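PDB 6SYY: periplasmic cell division protein (SufI), which binds copper as the multicopper oxidase McoA and, as in its family, probably couples substrate oxidation at one copper to dioxygen reduction at a trinuclear centre. Local coordinates for residues A[100-106]-A[143-149]; A[310-316]-A[365-371]. All coordinates share one frame; numbering follows the deposited sequence.

Contact 1 (A[100-106]-A[143-149]); sequences GQTFSAD and SYPDFTI
Phe103 and Phe147 meet where 100-106 runs antiparallel to 143-149, at the margin of a β-sheet in what is, by family, the N-terminal cupredoxin-like domain of a multicopper oxidase. Four direct backbone bonds join the segments. Gly100 N reaches Ile149 O, Ile149 N gives a nearly straight bond (169°) to Gln101 O, Phe103 N binds Phe147 O, and further along Tyr144 N binds Ala105 O at 2.9 Å. Between these last two bonds the regular pairing is interrupted and a water bridges the backbones, accepting from Ala105 N (2.9 Å) and lying beside Phe103 O and Tyr144 O.

Apolar side chains gather on the buried side. Phe147 has its CG set between its own N and carbonyl carbon (chi1 65°), which sets the ring alongside Phe103, with one face against its CB in a CH-pi contact, while Phe103 CD1 comes to 3.3 Å from Phe147 CE1. The ring planes are inclined at 58°, neither stacked nor perpendicular. Ile149 CD1 packs on Phe103 CB at 3.7 Å, and Phe57 stacks on the Phe103 ring.

Polar groups line the other side. One water joins Thr102 OG1 to Thr148 OG1, at 3.1 Å from each; another links Asp106 OD2 with Ser143 OG. Ser104 OG gives Asp146 OD1 a weak bond, and Arg62 forms salt bridges to both Asp106 and Asp146, so the two carboxylates, one on each segment, share a cation.

The Tyr144 side chain lies about 7 Å from that of the copper ligand His118; its OH bonds to Ile117 O, and Ala105 O lies at the ring edge, 3.4 Å from Tyr144 CD1.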
loop_
_atom_site.group_PDB
_atom_site.type_symbol
_atom_site.label_atom_id
_atom_site.label_comp_id
_atom_site.label_asym_id
_atom_site.label_seq_id
_atom_site.Cartn_x
_atom_site.Cartn_y
_atom_site.Cartn_z
ATOM N N GLY A 100 14.431 13.026 6.011
ATOM C CA GLY A 100 15.796 13.469 6.160
ATOM C C GLY A 100 16.635 12.620 7.089
ATOM O O GLY A 100 17.861 12.778 7.100
ATOM N N GLN A 101 16.019 11.725 7.855
ATOM C CA GLN A 101 16.769 10.882 8.772
ATOM C C GLN A 101 17.441 9.727 8.031
ATOM O O GLN A 101 17.094 9.383 6.896
ATOM C CB GLN A 101 15.855 10.326 9.863
ATOM C CG GLN A 101 15.063 9.106 9.432
ATOM C CD GLN A 101 14.359 8.434 10.584
ATOM O OE1 GLN A 101 13.284 8.863 11.004
ATOM N NE2 GLN A 101 14.961 7.371 11.107
ATOM N N THR A 102 18.420 9.121 8.698
ATOM C CA THR A 102 19.056 7.912 8.196
ATOM C C THR A 102 18.269 6.696 8.668
ATOM O O THR A 102 17.777 6.659 9.799
ATOM C CB THR A 102 20.512 7.822 8.659
ATOM O OG1 THR A 102 21.256 8.916 8.108
ATOM C CG2 THR A 102 21.145 6.515 8.202
ATOM N N PHE A 103 18.135 5.718 7.776
ATOM C CA PHE A 103 17.356 4.503 7.993
ATOM C C PHE A 103 18.322 3.322 7.970
ATOM O O PHE A 103 18.834 2.959 6.906
ATOM C CB PHE A 103 16.277 4.388 6.913
ATOM C CG PHE A 103 15.349 3.214 7.075
ATOM C CD1 PHE A 103 15.526 2.064 6.321
ATOM C CD2 PHE A 103 14.282 3.271 7.953
ATOM C CE1 PHE A 103 14.668 0.987 6.450
ATOM C CE2 PHE A 103 13.422 2.193 8.092
ATOM C CZ PHE A 103 13.615 1.050 7.339
ATOM N N SER A 104 18.581 2.731 9.138
ATOM C CA SER A 104 19.563 1.654 9.306
ATOM C C SER A 104 18.840 0.395 9.782
ATOM O O SER A 104 18.683 0.185 10.987
ATOM C CB SER A 104 20.651 2.065 10.301
ATOM O OG SER A 104 21.208 3.322 9.969
ATOM N N ALA A 105 18.423 -0.457 8.848
ATOM C CA ALA A 105 17.607 -1.620 9.176
ATOM C C ALA A 105 18.337 -2.915 8.852
ATOM O O ALA A 105 19.021 -3.018 7.829
ATOM C CB ALA A 105 16.270 -1.595 8.430
ATOM N N ASP A 106 18.184 -3.900 9.737
ATOM C CA ASP A 106 18.611 -5.272 9.496
ATOM C C ASP A 106 17.383 -6.164 9.530
ATOM O O ASP A 106 16.629 -6.149 10.511
ATOM C CB ASP A 106 19.623 -5.758 10.540
ATOM C CG ASP A 106 20.749 -4.779 10.764
ATOM O OD1 ASP A 106 20.869 -4.260 11.895
ATOM O OD2 ASP A 106 21.505 -4.518 9.806
ATOM N N SER A 143 21.288 -7.063 5.886
ATOM C CA SER A 143 21.598 -5.736 6.398
ATOM C C SER A 143 21.404 -4.734 5.268
ATOM O O SER A 143 22.184 -4.707 4.310
ATOM C CB SER A 143 23.025 -5.692 6.931
ATOM O OG SER A 143 23.424 -4.357 7.165
ATOM N N TYR A 144 20.365 -3.925 5.371
ATOM C CA TYR A 144 20.131 -2.882 4.386
ATOM C C TYR A 144 21.167 -1.783 4.562
ATOM O O TYR A 144 21.260 -1.206 5.654
ATOM C CB TYR A 144 18.729 -2.306 4.540
ATOM C CG TYR A 144 17.620 -3.281 4.246
ATOM C CD1 TYR A 144 17.188 -4.184 5.207
ATOM C CD2 TYR A 144 16.997 -3.289 3.006
ATOM C CE1 TYR A 144 16.171 -5.075 4.939
ATOM C CE2 TYR A 144 15.979 -4.173 2.729
ATOM C CZ TYR A 144 15.568 -5.063 3.697
ATOM O OH TYR A 144 14.551 -5.943 3.411
ATOM N N PRO A 145 21.963 -1.468 3.543
ATOM C CA PRO A 145 22.865 -0.316 3.643
ATOM C C PRO A 145 22.101 0.941 4.039
ATOM O O PRO A 145 20.957 1.150 3.627
ATOM C CB PRO A 145 23.452 -0.202 2.231
ATOM C CG PRO A 145 23.340 -1.579 1.664
ATOM C CD PRO A 145 22.097 -2.175 2.256
ATOM N N ASP A 146 22.741 1.769 4.866
ATOM C CA ASP A 146 22.145 3.031 5.283
ATOM C C ASP A 146 21.681 3.833 4.075
ATOM O O ASP A 146 22.322 3.827 3.021
ATOM C CB ASP A 146 23.154 3.859 6.085
ATOM C CG ASP A 146 23.397 3.310 7.478
ATOM O OD1 ASP A 146 22.787 2.278 7.829
ATOM O OD2 ASP A 146 24.200 3.920 8.223
ATOM N N PHE A 147 20.551 4.519 4.227
ATOM C CA PHE A 147 20.150 5.510 3.243
ATOM C C PHE A 147 19.298 6.566 3.931
ATOM O O PHE A 147 18.829 6.380 5.057
ATOM C CB PHE A 147 19.411 4.877 2.054
ATOM C CG PHE A 147 18.093 4.250 2.409
ATOM C CD1 PHE A 147 18.042 2.986 2.973
ATOM C CD2 PHE A 147 16.904 4.916 2.154
ATOM C CE1 PHE A 147 16.830 2.401 3.290
ATOM C CE2 PHE A 147 15.685 4.339 2.470
ATOM C CZ PHE A 147 15.648 3.078 3.041
ATOM N N THR A 148 19.124 7.689 3.242
ATOM C CA THR A 148 18.363 8.813 3.764
ATOM C C THR A 148 16.917 8.735 3.287
ATOM O O THR A 148 16.657 8.491 2.104
ATOM C CB THR A 148 18.993 10.134 3.316
ATOM O OG1 THR A 148 20.365 10.176 3.727
ATOM C CG2 THR A 148 18.252 11.317 3.920
ATOM N N ILE A 149 15.981 8.941 4.209
ATOM C CA ILE A 149 14.567 9.036 3.858
ATOM C C ILE A 149 14.349 10.360 3.131
ATOM O O ILE A 149 14.503 11.431 3.724
ATOM C CB ILE A 149 13.673 8.932 5.096
ATOM C CG1 ILE A 149 13.934 7.613 5.831
ATOM C CG2 ILE A 149 12.210 9.071 4.703
ATOM C CD1 ILE A 149 13.834 6.394 4.940
HETATM O O HOH W 1 21.995 8.014 5.273
HETATM O O HOH W 2 18.919 0.462 6.135
HETATM O O HOH W 3 24.065 -4.676 9.805
#

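Contact 2 (A[310-316]-A[365-371]); sequences ASVNDVI and EFRVTKD
Ile316 N gives Phe366 O a hydrogen bond of 2.7 Å, and the CA-H of Val315 adds a weaker contact to the same oxygen, its CA lying 3.2 Å away. Phe366 N answers with an almost straight bond (175°) to Ile316 O, closing an antiparallel hydrogen-bonded pair. Beyond it Val368 N binds Asp314 O, and Val368 O receives Asn313 N at 2.7 Å, so the type II turn from Ser311 to Asp314 is tied to the neighbouring strand. The carboxylate of Asp314 braces this turn: OD2 takes the N-H of Ser311 from above its plane and also salt-bridges Arg267. This pairing belongs to the probable second cupredoxin-like domain, where 361-370 lies between 315-321 and 239-244. Val368, with CG1 anti to its N (chi1 -175°), directs CG2 at Ile316 CD1 (3.6 Å) and Ala310 CB (3.8 Å), while CG1 rests on Ser311 O. At the turn Val312 spreads both methyls over the departing chain, CG1 against Thr369 O at 3.7 Å and CG2 against Asp371 CB at 4.0 Å, the two side chains crossing at about a right angle. Replacing Val312 by an alanine would probably open a gap beside Thr369 and Asp371 and leave the turn less firmly seated. Asp371 OD1 is salt-bridged to Arg245.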
loop_
_atom_site.group_PDB
_atom_site.type_symbol
_atom_site.label_atom_id
_atom_site.label_comp_id
_atom_site.label_asym_id
_atom_site.label_seq_id
_atom_site.Cartn_x
_atom_site.Cartn_y
_atom_site.Cartn_z
ATOM N N ALA A 310 -22.320 14.213 11.983
ATOM C CA ALA A 310 -23.209 13.250 12.608
ATOM C C ALA A 310 -23.670 13.749 13.974
ATOM O O ALA A 310 -23.076 14.647 14.573
ATOM C CB ALA A 310 -22.503 11.896 12.750
ATOM N N SER A 311 -24.749 13.149 14.458
ATOM C CA SER A 311 -25.261 13.427 15.788
ATOM C C SER A 311 -24.773 12.359 16.753
ATOM O O SER A 311 -24.457 11.235 16.356
ATOM C CB SER A 311 -26.789 13.468 15.788
ATOM O OG SER A 311 -27.266 14.359 14.797
ATOM N N VAL A 312 -24.704 12.723 18.034
ATOM C CA VAL A 312 -24.415 11.725 19.051
ATOM C C VAL A 312 -25.445 10.610 18.942
ATOM O O VAL A 312 -26.638 10.861 18.727
ATOM C CB VAL A 312 -24.406 12.367 20.447
ATOM C CG1 VAL A 312 -24.152 11.316 21.521
ATOM C CG2 VAL A 312 -23.356 13.464 20.509
ATOM N N ASN A 313 -24.970 9.370 19.043
ATOM C CA ASN A 313 -25.689 8.094 18.924
ATOM C C ASN A 313 -25.818 7.647 17.474
ATOM O O ASN A 313 -26.388 6.580 17.232
ATOM C CB ASN A 313 -27.086 8.104 19.564
ATOM C CG ASN A 313 -27.035 8.337 21.055
ATOM O OD1 ASN A 313 -26.059 7.979 21.717
ATOM N ND2 ASN A 313 -28.086 8.939 21.592
ATOM N N ASP A 314 -25.317 8.409 16.508
ATOM C CA ASP A 314 -25.310 7.925 15.137
ATOM C C ASP A 314 -24.312 6.785 14.976
ATOM O O ASP A 314 -23.275 6.733 15.644
ATOM C CB ASP A 314 -24.966 9.049 14.161
ATOM C CG ASP A 314 -26.123 10.000 13.937
ATOM O OD1 ASP A 314 -27.213 9.758 14.494
ATOM O OD2 ASP A 314 -25.943 10.990 13.201
ATOM N N VAL A 315 -24.642 5.859 14.081
ATOM C CA VAL A 315 -23.719 4.819 13.646
ATOM C C VAL A 315 -23.440 5.034 12.166
ATOM O O VAL A 315 -24.372 5.160 11.362
ATOM C CB VAL A 315 -24.268 3.407 13.918
ATOM C CG1 VAL A 315 -24.209 3.111 15.408
ATOM C CG2 VAL A 315 -25.695 3.271 13.409
ATOM N N ILE A 316 -22.163 5.112 11.815
ATOM C CA ILE A 316 -21.739 5.337 10.440
ATOM C C ILE A 316 -21.049 4.069 9.965
ATOM O O ILE A 316 -20.093 3.602 10.595
ATOM C CB ILE A 316 -20.819 6.560 10.320
ATOM C CG1 ILE A 316 -21.629 7.853 10.461
ATOM C CG2 ILE A 316 -20.103 6.557 8.984
ATOM C CD1 ILE A 316 -21.897 8.269 11.871
ATOM N N GLU A 365 -17.769 -0.268 11.430
ATOM C CA GLU A 365 -18.823 0.568 11.988
ATOM C C GLU A 365 -18.215 1.596 12.929
ATOM O O GLU A 365 -17.414 1.250 13.804
ATOM C CB GLU A 365 -19.858 -0.289 12.723
ATOM C CG GLU A 365 -20.654 0.445 13.779
ATOM C CD GLU A 365 -21.505 -0.496 14.608
ATOM O OE1 GLU A 365 -22.118 -1.411 14.016
ATOM O OE2 GLU A 365 -21.551 -0.331 15.847
ATOM N N PHE A 366 -18.588 2.858 12.742
ATOM C CA PHE A 366 -18.211 3.939 13.642
ATOM C C PHE A 366 -19.425 4.354 14.459
ATOM O O PHE A 366 -20.516 4.539 13.909
ATOM C CB PHE A 366 -17.669 5.143 12.871
ATOM C CG PHE A 366 -16.389 4.870 12.153
ATOM C CD1 PHE A 366 -15.180 4.926 12.826
ATOM C CD2 PHE A 366 -16.389 4.562 10.803
ATOM C CE1 PHE A 366 -13.995 4.679 12.167
ATOM C CE2 PHE A 366 -15.208 4.309 10.136
ATOM C CZ PHE A 366 -14.007 4.367 10.821
ATOM N N ARG A 367 -19.233 4.500 15.763
ATOM C CA ARG A 367 -20.291 4.902 16.679
ATOM C C ARG A 367 -19.916 6.263 17.244
ATOM O O ARG A 367 -18.946 6.380 18.001
ATOM C CB ARG A 367 -20.470 3.876 17.793
ATOM C CG ARG A 367 -20.519 2.434 17.318
ATOM C CD ARG A 367 -19.954 1.516 18.388
ATOM N NE ARG A 367 -20.347 0.124 18.210
ATOM C CZ ARG A 367 -20.185 -0.810 19.141
ATOM N NH1 ARG A 367 -19.641 -0.490 20.308
ATOM N NH2 ARG A 367 -20.570 -2.061 18.910
ATOM N N VAL A 368 -20.672 7.288 16.866
ATOM C CA VAL A 368 -20.490 8.630 17.403
ATOM C C VAL A 368 -21.066 8.664 18.813
ATOM O O VAL A 368 -22.260 8.917 19.004
ATOM C CB VAL A 368 -21.151 9.681 16.492
ATOM C CG1 VAL A 368 -20.865 11.085 16.993
ATOM C CG2 VAL A 368 -20.658 9.514 15.068
ATOM N N THR A 369 -20.222 8.404 19.811
ATOM C CA THR A 369 -20.690 8.207 21.177
ATOM C C THR A 369 -20.589 9.450 22.050
ATOM O O THR A 369 -21.274 9.518 23.078
ATOM C CB THR A 369 -19.906 7.067 21.843
ATOM O OG1 THR A 369 -18.500 7.317 21.723
ATOM C CG2 THR A 369 -20.235 5.732 21.183
ATOM N N LYS A 370 -19.769 10.429 21.675
ATOM C CA LYS A 370 -19.522 11.587 22.521
ATOM C C LYS A 370 -19.526 12.858 21.690
ATOM O O LYS A 370 -19.057 12.866 20.548
ATOM C CB LYS A 370 -18.179 11.475 23.259
ATOM C CG LYS A 370 -18.129 10.391 24.312
ATOM C CD LYS A 370 -16.776 10.371 25.000
ATOM C CE LYS A 370 -16.439 11.736 25.577
ATOM N NZ LYS A 370 -15.146 11.723 26.313
ATOM N N ASP A 371 -20.046 13.932 22.278
ATOM C CA ASP A 371 -19.904 15.258 21.708
ATOM C C ASP A 371 -18.519 15.812 22.038
ATOM O O ASP A 371 -17.769 15.253 22.842
ATOM C CB ASP A 371 -20.999 16.186 22.234
ATOM C CG ASP A 371 -21.395 17.257 21.229
ATOM O OD1 ASP A 371 -20.625 17.500 20.275
ATOM O OD2 ASP A 371 -22.479 17.857 21.400
#

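Overall arrangement
Contact 1 closes before contact 2 opens along the chain, and the two never touch: their centres are 42 Å apart and their nearest atoms about 27 Å. They share no sheet. Residues 100-106 and 143-149 pair in a sheet with strands 63-72 and 80-86, whereas 310-316 and 365-371 lie away from the metal sites, where strand 361-370 lies between 315-321 and 239-244. The chain joining 315-321 to 361-370 is methionine-rich and unmodelled over 327-354; it is probably the loop whose open-to-close transitions have a role in McoA catalysis. Contact 2 thus pairs the strands flanking that loop, and contact 1 lies in the N-terminal part of the chain, with Tyr144 about 11 Å from a copper ion.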